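Side-chain contact in mevalonate kinase, putative (Leishmania major, PDB 2HFS), which probably catalyses the ATP-dependent phosphorylation of (R)-mevalonate to (R)-5-phosphomevalonate, an early step of isoprenoid and sterol biosynthesis: residues K80-V85 with A116-A121. Numbering follows the deposited sequence.
Sequences KAHQLV and ASDVVA
CG of H82 is anti to its own carbonyl carbon (chi1 -73°), which carries the imidazole across to D118, whose carboxylate, held anti to the backbone N, reaches out from the other helix to receive it. NE2 of H82 donates a nearly straight hydrogen bond to OD1 of D118, 2.9 Å long. The oxygen sits at the ring edge, in the imidazole plane, and is approached on its syn side from somewhat outside the carboxylate plane. Ring and carboxylate stand almost perpendicular, 83° apart. The second oxygen, OD2, is hydrogen-bonded by NE2 of Q78, one turn before H82 on the same helix, and is also hydrogen-bonded to the hydroxyl of Y150. The carboxylate is thus gripped at both oxygens, which should limit its rotation in this buried setting.

Beside this polar link runs an apolar one. CG1 of V119 touches CB of A81 at 4.0 Å and CG2 of V85 at 4.1 Å, one methyl serving two residues a helical turn apart.

The segments run roughly parallel, their axes 32° apart and 10.3 Å at closest approach. Lying on helices 70-88 and 114-130, both fall in the GHMP kinase N-terminal domain family region. Further along helix 114-130, F122 meets the H82 ring and packs on V85, while helix 136-146 closes over V85 and V119 through S142 and A143. S117 OG, hydrogen-bonded to Y19 O on strand 17-25, ties helix 114-130 to the mixed sheet.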
# COMPACT_ATOMS: atom_id res chain seq x y z
N LYS A 80 9.79 -1.17 -17.10
CA LYS A 80 11.02 -1.60 -16.43
C LYS A 80 10.72 -2.64 -15.35
O LYS A 80 11.44 -3.64 -15.23
CB LYS A 80 11.78 -0.41 -15.84
CG LYS A 80 12.41 0.52 -16.89
CD LYS A 80 13.22 1.64 -16.22
N ALA A 81 9.66 -2.39 -14.58
CA ALA A 81 9.23 -3.27 -13.49
C ALA A 81 8.95 -4.69 -13.99
O ALA A 81 9.46 -5.67 -13.44
CB ALA A 81 7.98 -2.69 -12.81
N HIS A 82 8.13 -4.80 -15.02
CA HIS A 82 7.77 -6.10 -15.58
C HIS A 82 8.98 -6.85 -16.13
O HIS A 82 9.08 -8.07 -15.98
CB HIS A 82 6.72 -5.94 -16.67
CG HIS A 82 5.36 -5.59 -16.14
ND1 HIS A 82 4.34 -5.18 -16.95
CD2 HIS A 82 4.87 -5.61 -14.88
CE1 HIS A 82 3.26 -4.96 -16.22
NE2 HIS A 82 3.56 -5.21 -14.95
N GLN A 83 9.89 -6.12 -16.77
CA GLN A 83 11.08 -6.75 -17.33
C GLN A 83 11.98 -7.27 -16.22
O GLN A 83 12.57 -8.34 -16.35
CB GLN A 83 11.82 -5.80 -18.29
CG GLN A 83 12.91 -6.52 -19.10
CD GLN A 83 12.34 -7.65 -19.94
OE1 GLN A 83 11.46 -7.43 -20.76
NE2 GLN A 83 12.84 -8.86 -19.73
N LEU A 84 12.05 -6.53 -15.12
CA LEU A 84 12.81 -6.97 -13.94
C LEU A 84 12.33 -8.31 -13.41
O LEU A 84 13.13 -9.19 -13.05
CB LEU A 84 12.70 -5.91 -12.85
CG LEU A 84 13.75 -4.81 -13.07
CD1 LEU A 84 13.52 -3.66 -12.13
CD2 LEU A 84 15.15 -5.38 -12.90
N VAL A 85 11.00 -8.46 -13.36
CA VAL A 85 10.37 -9.70 -12.90
C VAL A 85 10.62 -10.84 -13.90
O VAL A 85 10.97 -11.95 -13.49
CB VAL A 85 8.86 -9.49 -12.66
CG1 VAL A 85 8.15 -10.84 -12.32
CG2 VAL A 85 8.64 -8.45 -11.55
N ALA A 116 3.36 -2.22 -6.34
CA ALA A 116 3.61 -3.53 -5.73
C ALA A 116 2.51 -4.55 -6.05
O ALA A 116 2.82 -5.69 -6.36
CB ALA A 116 3.82 -3.42 -4.22
N SER A 117 1.24 -4.14 -5.97
CA SER A 117 0.10 -5.04 -6.29
C SER A 117 0.22 -5.57 -7.70
O SER A 117 -0.06 -6.75 -7.95
CB SER A 117 -1.26 -4.35 -6.12
OG SER A 117 -1.28 -3.48 -4.99
N ASP A 118 0.66 -4.68 -8.60
CA ASP A 118 0.97 -5.00 -10.00
C ASP A 118 2.03 -6.10 -10.09
O ASP A 118 1.74 -7.19 -10.62
CB ASP A 118 1.40 -3.71 -10.72
CG ASP A 118 1.71 -3.91 -12.21
OD1 ASP A 118 1.62 -5.03 -12.75
OD2 ASP A 118 2.05 -2.94 -12.92
N VAL A 119 3.23 -5.85 -9.56
CA VAL A 119 4.31 -6.85 -9.67
C VAL A 119 4.01 -8.11 -8.88
O VAL A 119 4.45 -9.18 -9.28
CB VAL A 119 5.75 -6.32 -9.38
CG1 VAL A 119 6.21 -5.38 -10.51
CG2 VAL A 119 5.86 -5.61 -8.02
N VAL A 120 3.23 -8.01 -7.80
CA VAL A 120 2.87 -9.22 -7.07
C VAL A 120 1.96 -10.10 -7.94
O VAL A 120 2.25 -11.28 -8.16
CB VAL A 120 2.23 -8.93 -5.69
CG1 VAL A 120 1.56 -10.17 -5.12
CG2 VAL A 120 3.30 -8.39 -4.72
N ALA A 121 0.88 -9.50 -8.46
CA ALA A 121 -0.07 -10.25 -9.29
C ALA A 121 0.64 -10.90 -10.48
O ALA A 121 0.42 -12.09 -10.79
CB ALA A 121 -1.18 -9.32 -9.77